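Local coordinates for protein peptidyl tryptophan dihydroxylase (Pseudomonas putida, PDB 7CTQ) that probably uses its bound FAD to dihydroxylate a peptidyl tryptophan, a step essential for biogenesis of the tryptophylquinone cofactor of quinohemoprotein amine dehydrogenase, at residues R115-V118 with G122-I125; A135-E140 with T291-P296; A18-G23 with L283-V288. All coordinates share one frame; numbering follows the deposited sequence.

Contact 1: R115-V118 with G122-I125; sequences REVV and GHGI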
loop_
_atom_site.group_PDB
_atom_site.type_symbol
_atom_site.label_atom_id
_atom_site.label_comp_id
_atom_site.label_asym_id
_atom_site.label_seq_id
_atom_site.Cartn_x
_atom_site.Cartn_y
_atom_site.Cartn_z
ATOM N N ARG A 115 -17.367 -14.653 8.928
ATOM C CA ARG A 115 -17.866 -15.767 8.127
ATOM C C ARG A 115 -18.356 -15.293 6.768
ATOM O O ARG A 115 -17.989 -15.854 5.729
ATOM C CB ARG A 115 -19.007 -16.473 8.863
ATOM C CG ARG A 115 -18.598 -17.691 9.649
ATOM C CD ARG A 115 -19.704 -18.738 9.723
ATOM N NE ARG A 115 -20.411 -18.887 8.454
ATOM C CZ ARG A 115 -21.731 -18.802 8.315
ATOM N NH1 ARG A 115 -22.498 -18.563 9.373
ATOM N NH2 ARG A 115 -22.284 -18.953 7.117
ATOM N N GLU A 116 -19.195 -14.264 6.764
ATOM C CA GLU A 116 -19.919 -13.864 5.571
ATOM C C GLU A 116 -20.560 -12.509 5.824
ATOM O O GLU A 116 -20.981 -12.217 6.947
ATOM C CB GLU A 116 -20.991 -14.900 5.208
ATOM C CG GLU A 116 -21.453 -14.848 3.763
ATOM C CD GLU A 116 -22.252 -16.071 3.373
ATOM O OE1 GLU A 116 -23.197 -16.420 4.116
ATOM O OE2 GLU A 116 -21.932 -16.682 2.329
ATOM N N VAL A 117 -20.616 -11.687 4.784
ATOM C CA VAL A 117 -21.330 -10.421 4.825
ATOM C C VAL A 117 -22.475 -10.518 3.832
ATOM O O VAL A 117 -22.311 -11.074 2.741
ATOM C CB VAL A 117 -20.407 -9.228 4.501
ATOM C CG1 VAL A 117 -21.048 -7.925 4.958
ATOM C CG2 VAL A 117 -19.042 -9.425 5.152
ATOM N N VAL A 118 -23.639 -10.004 4.218
ATOM C CA VAL A 118 -24.847 -10.168 3.421
ATOM C C VAL A 118 -25.539 -8.820 3.270
ATOM O O VAL A 118 -25.422 -7.941 4.129
ATOM C CB VAL A 118 -25.797 -11.211 4.054
ATOM C CG1 VAL A 118 -25.177 -12.603 3.998
ATOM C CG2 VAL A 118 -26.116 -10.831 5.487
ATOM N N GLY A 122 -28.877 -3.056 5.992
ATOM C CA GLY A 122 -27.512 -2.571 5.918
ATOM C C GLY A 122 -26.545 -3.686 5.582
ATOM O O GLY A 122 -26.754 -4.434 4.621
ATOM N N HIS A 123 -25.488 -3.823 6.374
ATOM C CA HIS A 123 -24.514 -4.888 6.201
ATOM C C HIS A 123 -24.683 -5.909 7.315
ATOM O O HIS A 123 -24.659 -5.552 8.497
ATOM C CB HIS A 123 -23.090 -4.335 6.206
ATOM C CG HIS A 123 -22.780 -3.490 5.015
ATOM N ND1 HIS A 123 -22.171 -3.992 3.887
ATOM C CD2 HIS A 123 -23.009 -2.179 4.770
ATOM C CE1 HIS A 123 -22.038 -3.027 2.996
ATOM N NE2 HIS A 123 -22.535 -1.916 3.509
ATOM N N GLY A 124 -24.856 -7.170 6.935
ATOM C CA GLY A 124 -24.955 -8.234 7.909
ATOM C C GLY A 124 -23.658 -8.997 8.041
ATOM O O GLY A 124 -23.397 -9.932 7.278
ATOM N N ILE A 125 -22.837 -8.610 9.008
ATOM C CA ILE A 125 -21.519 -9.203 9.199
ATOM C C ILE A 125 -21.659 -10.371 10.158
ATOM O O ILE A 125 -21.817 -10.183 11.368
ATOM C CB ILE A 125 -20.510 -8.181 9.726
ATOM C CG1 ILE A 125 -20.810 -6.799 9.142
ATOM C CG2 ILE A 125 -19.089 -8.630 9.414
ATOM C CD1 ILE A 125 -19.834 -5.761 9.576
#
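Val118 and Gly124 face each other as an antiparallel hydrogen-bonded pair, joined by two backbone bonds. Gly124 N reaches Val118 O at 3.0 Å and nearly straight. The return bond, Val118 N to Gly124 O at 3.1 Å, is bent to 137°. Gly124 O also receives a CA-H...O contact from Val117 CA at 3.2 Å. Val118 sets CG1 anti to its carbonyl carbon (chi1 -67°), which puts CG2 between the backbone N and the carbonyl carbon; this methyl rests on the bare glycine backbone, with Val118 CG2 3.4 Å from Gly124 O and 3.7 Å from Gly124 CA. On the other face of the sheet Val117 and Ile125 form the non-hydrogen-bonded pair. Val117 has CG1 anti to the backbone N (chi1 -163°), directing that methyl to the edge of the His123 ring, 4.2 Å from ND1, while CG2 meets Ile125 CG2 at 4.3 Å. Before this pair, Arg115 and Glu116 both face Arg126 in a classic beta bulge. The two strands, 108-119 and 123-127, make a beta hairpin next to edge strand 132-135 of the seven-stranded sheet; Val117 and Ile125 pack on Leu138 of strand 137-140 and Leu11 of strand 8-11.

Contact 2: A135-E140 with T291-P296; sequences ADFLVE and TLLRRP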
loop_
_atom_site.group_PDB
_atom_site.type_symbol
_atom_site.label_atom_id
_atom_site.label_comp_id
_atom_site.label_asym_id
_atom_site.label_seq_id
_atom_site.Cartn_x
_atom_site.Cartn_y
_atom_site.Cartn_z
ATOM N N ALA A 135 -24.013 -3.283 10.210
ATOM C CA ALA A 135 -23.253 -2.113 9.793
ATOM C C ALA A 135 -24.079 -1.294 8.819
ATOM O O ALA A 135 -24.627 -1.836 7.855
ATOM C CB ALA A 135 -21.923 -2.509 9.148
ATOM N N ASP A 136 -24.184 0.011 9.089
ATOM C CA ASP A 136 -24.687 0.942 8.089
ATOM C C ASP A 136 -23.627 1.262 7.046
ATOM O O ASP A 136 -23.969 1.574 5.897
ATOM C CB ASP A 136 -25.160 2.235 8.751
ATOM C CG ASP A 136 -26.420 2.038 9.574
ATOM O OD1 ASP A 136 -27.457 1.631 9.000
ATOM O OD2 ASP A 136 -26.360 2.279 10.799
ATOM N N PHE A 137 -22.349 1.195 7.437
ATOM C CA PHE A 137 -21.217 1.401 6.539
ATOM C C PHE A 137 -20.113 0.404 6.855
ATOM O O PHE A 137 -19.718 0.248 8.017
ATOM C CB PHE A 137 -20.652 2.826 6.632
ATOM C CG PHE A 137 -19.770 3.190 5.464
ATOM C CD1 PHE A 137 -18.461 2.730 5.394
ATOM C CD2 PHE A 137 -20.272 3.951 4.418
ATOM C CE1 PHE A 137 -17.653 3.050 4.299
ATOM C CE2 PHE A 137 -19.473 4.277 3.321
ATOM C CZ PHE A 137 -18.172 3.822 3.262
ATOM N N LEU A 138 -19.590 -0.235 5.814
ATOM C CA LEU A 138 -18.572 -1.266 5.943
ATOM C C LEU A 138 -17.251 -0.803 5.329
ATOM O O LEU A 138 -17.209 -0.417 4.158
ATOM C CB LEU A 138 -19.046 -2.552 5.265
ATOM C CG LEU A 138 -18.139 -3.767 5.440
ATOM C CD1 LEU A 138 -18.377 -4.330 6.814
ATOM C CD2 LEU A 138 -18.420 -4.813 4.368
ATOM N N VAL A 139 -16.169 -0.866 6.106
ATOM C CA VAL A 139 -14.816 -0.710 5.577
ATOM C C VAL A 139 -14.209 -2.100 5.418
ATOM O O VAL A 139 -14.010 -2.814 6.406
ATOM C CB VAL A 139 -13.941 0.166 6.486
ATOM C CG1 VAL A 139 -12.550 0.331 5.888
ATOM C CG2 VAL A 139 -14.599 1.512 6.762
ATOM N N GLU A 140 -13.896 -2.477 4.180
ATOM C CA GLU A 140 -13.246 -3.753 3.887
ATOM C C GLU A 140 -11.739 -3.550 3.926
ATOM O O GLU A 140 -11.166 -2.869 3.065
ATOM C CB GLU A 140 -13.685 -4.291 2.530
ATOM C CG GLU A 140 -12.856 -5.463 2.076
ATOM C CD GLU A 140 -13.019 -6.629 3.008
ATOM O OE1 GLU A 140 -14.106 -7.239 2.976
ATOM O OE2 GLU A 140 -12.079 -6.926 3.772
ATOM N N THR A 291 -17.912 11.892 3.269
ATOM C CA THR A 291 -18.797 12.353 2.209
ATOM C C THR A 291 -19.944 11.376 1.998
ATOM O O THR A 291 -21.101 11.789 1.862
ATOM C CB THR A 291 -18.017 12.557 0.911
ATOM O OG1 THR A 291 -16.802 13.274 1.195
ATOM C CG2 THR A 291 -18.865 13.362 -0.103
ATOM N N LEU A 292 -19.650 10.079 2.010
ATOM C CA LEU A 292 -20.680 9.095 1.726
ATOM C C LEU A 292 -21.792 9.147 2.770
ATOM O O LEU A 292 -22.953 8.845 2.459
ATOM C CB LEU A 292 -20.052 7.700 1.656
ATOM C CG LEU A 292 -19.204 7.416 0.399
ATOM C CD1 LEU A 292 -18.551 6.058 0.478
ATOM C CD2 LEU A 292 -20.031 7.518 -0.879
ATOM N N LEU A 293 -21.462 9.563 3.997
ATOM C CA LEU A 293 -22.395 9.585 5.121
ATOM C C LEU A 293 -23.071 10.937 5.321
ATOM O O LEU A 293 -24.278 10.976 5.582
ATOM C CB LEU A 293 -21.668 9.175 6.402
ATOM C CG LEU A 293 -21.147 7.737 6.371
ATOM C CD1 LEU A 293 -20.284 7.431 7.574
ATOM C CD2 LEU A 293 -22.299 6.750 6.276
ATOM N N ARG A 294 -22.330 12.042 5.198
ATOM C CA ARG A 294 -22.856 13.389 5.405
ATOM C C ARG A 294 -23.482 14.006 4.160
ATOM O O ARG A 294 -24.432 14.789 4.281
ATOM C CB ARG A 294 -21.750 14.330 5.902
ATOM C CG ARG A 294 -21.177 13.982 7.265
ATOM C CD ARG A 294 -22.265 13.628 8.270
ATOM N NE ARG A 294 -21.726 13.683 9.623
ATOM C CZ ARG A 294 -22.055 12.850 10.604
ATOM N NH1 ARG A 294 -22.942 11.884 10.391
ATOM N NH2 ARG A 294 -21.492 12.987 11.802
ATOM N N ARG A 295 -22.968 13.723 2.966
ATOM C CA ARG A 295 -23.579 14.208 1.728
ATOM C C ARG A 295 -23.694 13.049 0.733
ATOM O O ARG A 295 -23.041 13.031 -0.320
ATOM C CB ARG A 295 -22.803 15.413 1.179
ATOM C CG ARG A 295 -22.913 16.677 2.106
ATOM C CD ARG A 295 -22.728 18.039 1.373
ATOM N NE ARG A 295 -23.747 18.264 0.358
ATOM C CZ ARG A 295 -23.743 19.257 -0.532
ATOM N NH1 ARG A 295 -22.758 20.149 -0.566
ATOM N NH2 ARG A 295 -24.728 19.353 -1.410
ATOM N N PRO A 296 -24.543 12.058 1.042
ATOM C CA PRO A 296 -24.660 10.886 0.156
ATOM C C PRO A 296 -25.079 11.243 -1.264
ATOM O O PRO A 296 -24.777 10.475 -2.188
ATOM C CB PRO A 296 -25.713 10.011 0.861
ATOM C CG PRO A 296 -26.556 11.007 1.615
ATOM C CD PRO A 296 -25.547 12.036 2.119
#
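In the Rossmann-like part of this flavoprotein, the beginning of strand 137-140 in the seven-stranded sheet packs against the C-terminal turn of helix 285-294. One aromatic ring, that of Phe137, reaches from strand to helix and meets two consecutive leucines. Its CG lies anti to the backbone N (chi1 -163°), and the ring projects from the strand to the helix. Leu292 comes at the rim of the ring: CD1 lies in the ring plane, 3.5 Å from Phe137 CE2 and 3.6 Å from Phe137 CZ, so the methyl abuts the ring's edge and does not cover a face. The two side chains cross at about a right angle, and Leu292 CB backs the same corner, 3.9 Å from Phe137 CE2. Leu293 approaches obliquely along the neighbouring part of the ring, with CD2 3.9 Å from Phe137 CD2. Leu292 uses the CD1 branch that chi2 (176°) extends; Leu293 turns its other branch, CD2, to the ring. No hydrogen bond crosses between the segments; the contact is wholly apolar. The backbones stay well apart, the nearest CA atoms, of Phe137 and Leu293, being 8.4 Å from each other. Strand 137-140 runs between strands 8-11 and 257-259: Phe137 also packs on Ile258 of the latter, while Leu293 touches Ile8 of the former and Tyr29 in the loop after helix 15-27.

Contact 3: A18-G23 with L283-V288; sequences AATAIG and LQAPVV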
loop_
_atom_site.group_PDB
_atom_site.type_symbol
_atom_site.label_atom_id
_atom_site.label_comp_id
_atom_site.label_asym_id
_atom_site.label_seq_id
_atom_site.Cartn_x
_atom_site.Cartn_y
_atom_site.Cartn_z
ATOM N N ALA A 18 -6.724 -0.218 10.659
ATOM C CA ALA A 18 -6.434 0.574 11.854
ATOM C C ALA A 18 -6.342 2.056 11.519
ATOM O O ALA A 18 -6.951 2.899 12.194
ATOM C CB ALA A 18 -5.138 0.088 12.498
ATOM N N ALA A 19 -5.576 2.390 10.473
ATOM C CA ALA A 19 -5.438 3.775 10.039
ATOM C C ALA A 19 -6.795 4.406 9.764
ATOM O O ALA A 19 -7.098 5.496 10.261
ATOM C CB ALA A 19 -4.552 3.831 8.791
ATOM N N THR A 20 -7.637 3.721 8.989
ATOM C CA THR A 20 -8.937 4.272 8.620
ATOM C C THR A 20 -9.809 4.504 9.849
ATOM O O THR A 20 -10.431 5.568 9.999
ATOM C CB THR A 20 -9.631 3.330 7.629
ATOM O OG1 THR A 20 -8.804 3.171 6.470
ATOM C CG2 THR A 20 -10.994 3.869 7.224
ATOM N N ALA A 21 -9.860 3.512 10.739
ATOM C CA ALA A 21 -10.618 3.621 11.985
ATOM C C ALA A 21 -10.244 4.874 12.772
ATOM O O ALA A 21 -11.118 5.630 13.220
ATOM C CB ALA A 21 -10.384 2.370 12.834
ATOM N N ILE A 22 -8.941 5.107 12.952
ATOM C CA ILE A 22 -8.504 6.251 13.737
ATOM C C ILE A 22 -8.864 7.546 13.027
ATOM O O ILE A 22 -9.280 8.523 13.664
ATOM C CB ILE A 22 -6.999 6.153 14.029
ATOM C CG1 ILE A 22 -6.725 4.897 14.855
ATOM C CG2 ILE A 22 -6.504 7.411 14.752
ATOM C CD1 ILE A 22 -5.292 4.717 15.232
ATOM N N GLY A 23 -8.734 7.567 11.698
ATOM C CA GLY A 23 -9.144 8.743 10.953
ATOM C C GLY A 23 -10.607 9.064 11.162
ATOM O O GLY A 23 -10.986 10.231 11.306
ATOM N N LEU A 283 -5.209 6.811 3.508
ATOM C CA LEU A 283 -5.002 8.157 4.029
ATOM C C LEU A 283 -6.234 9.034 3.838
ATOM O O LEU A 283 -6.639 9.753 4.755
ATOM C CB LEU A 283 -3.784 8.796 3.353
ATOM C CG LEU A 283 -3.429 10.223 3.798
ATOM C CD1 LEU A 283 -2.833 10.230 5.209
ATOM C CD2 LEU A 283 -2.503 10.942 2.796
ATOM N N GLN A 284 -6.846 8.995 2.658
ATOM C CA GLN A 284 -8.021 9.818 2.413
ATOM C C GLN A 284 -9.309 9.003 2.381
ATOM O O GLN A 284 -10.358 9.526 1.997
ATOM C CB GLN A 284 -7.814 10.637 1.134
ATOM C CG GLN A 284 -6.676 11.642 1.358
ATOM C CD GLN A 284 -6.163 12.322 0.095
ATOM O OE1 GLN A 284 -6.656 12.090 -1.007
ATOM N NE2 GLN A 284 -5.167 13.190 0.265
ATOM N N ALA A 285 -9.260 7.747 2.817
ATOM C CA ALA A 285 -10.493 6.984 3.000
ATOM C C ALA A 285 -11.451 7.654 3.982
ATOM O O ALA A 285 -12.654 7.742 3.673
ATOM C CB ALA A 285 -10.152 5.550 3.433
ATOM N N PRO A 286 -11.011 8.166 5.142
ATOM C CA PRO A 286 -11.988 8.802 6.046
ATOM C C PRO A 286 -12.767 9.957 5.427
ATOM O O PRO A 286 -13.965 10.081 5.708
ATOM C CB PRO A 286 -11.122 9.255 7.233
ATOM C CG PRO A 286 -10.001 8.296 7.255
ATOM C CD PRO A 286 -9.699 8.006 5.804
ATOM N N VAL A 287 -12.154 10.803 4.587
ATOM C CA VAL A 287 -12.959 11.879 4.014
ATOM C C VAL A 287 -13.931 11.328 2.972
ATOM O O VAL A 287 -15.012 11.903 2.757
ATOM C CB VAL A 287 -12.097 13.018 3.426
ATOM C CG1 VAL A 287 -11.497 13.887 4.539
ATOM C CG2 VAL A 287 -11.005 12.465 2.518
ATOM N N VAL A 288 -13.569 10.243 2.287
ATOM C CA VAL A 288 -14.503 9.657 1.327
ATOM C C VAL A 288 -15.725 9.126 2.072
ATOM O O VAL A 288 -16.875 9.414 1.712
ATOM C CB VAL A 288 -13.806 8.564 0.488
ATOM C CG1 VAL A 288 -14.820 7.773 -0.346
ATOM C CG2 VAL A 288 -12.744 9.201 -0.460
#
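Pro286 turns its ring toward helix 15-27 and sets CG against the backbone between Thr20 and Gly23. Pro286 CG lies 3.8 Å from Gly23 CA. The same Pro286 CG is 3.9 Å from Thr20 O, and the adjacent Pro286 CB rests 4.0 Å from Gly23 C. Gly23 presents bare backbone here, and the pyrrolidine ring sits directly on it. The nearest CA atoms, of Gly23 and Pro286, are accordingly just 5.7 Å apart. One turn earlier, Thr20 lies beside Ala285, whose CB comes within 4.1 Å of Thr20 OG1. With chi1 at -59°, the hydroxyl sits beside the backbone N of Thr20 and bonds back to Ala16 O in its own helix, while its oxygen also neighbours the alanine methyl. Gln284 occupies the N-cap position of helix 285-294, so Ala285 and Pro286 belong to its first turn, where a proline costs no helical hydrogen bond. Helix 15-27 follows strand 8-11 and a glycine-rich Gly12, Gly14, Gly17 sequence consistent with a Rossmann-type dinucleotide-binding turn; the Thr20 side chain is about 8 Å from FAD. No hydrogen bond joins the two segments, so their association rests on close van der Waals fit between small residues and a proline ring.

How the contacts relate
Contacts 2 and 3 are buried and lie at the two ends of helix 285-294: its last turn meets strand 137-140, its first turn meets helix 15-27. They touch through Val139 CG1 and Thr20 CG2, 4.1 Å apart. Contact 1, only partly buried, lies toward one margin of the sheet that also contains strand 137-140, and reaches contact 2 through Ile125 CD1 and Leu138 CD1 at 3.4 Å and probably by a backbone hydrogen bond from His123 N to Ala135 O. It does not touch contact 3. The chemistry follows position: backbone hydrogen bonds join neighbouring strands in contact 1, whereas contact 2 packs a helix on the sheet and contact 3 packs two helices together, both without hydrogen bonds.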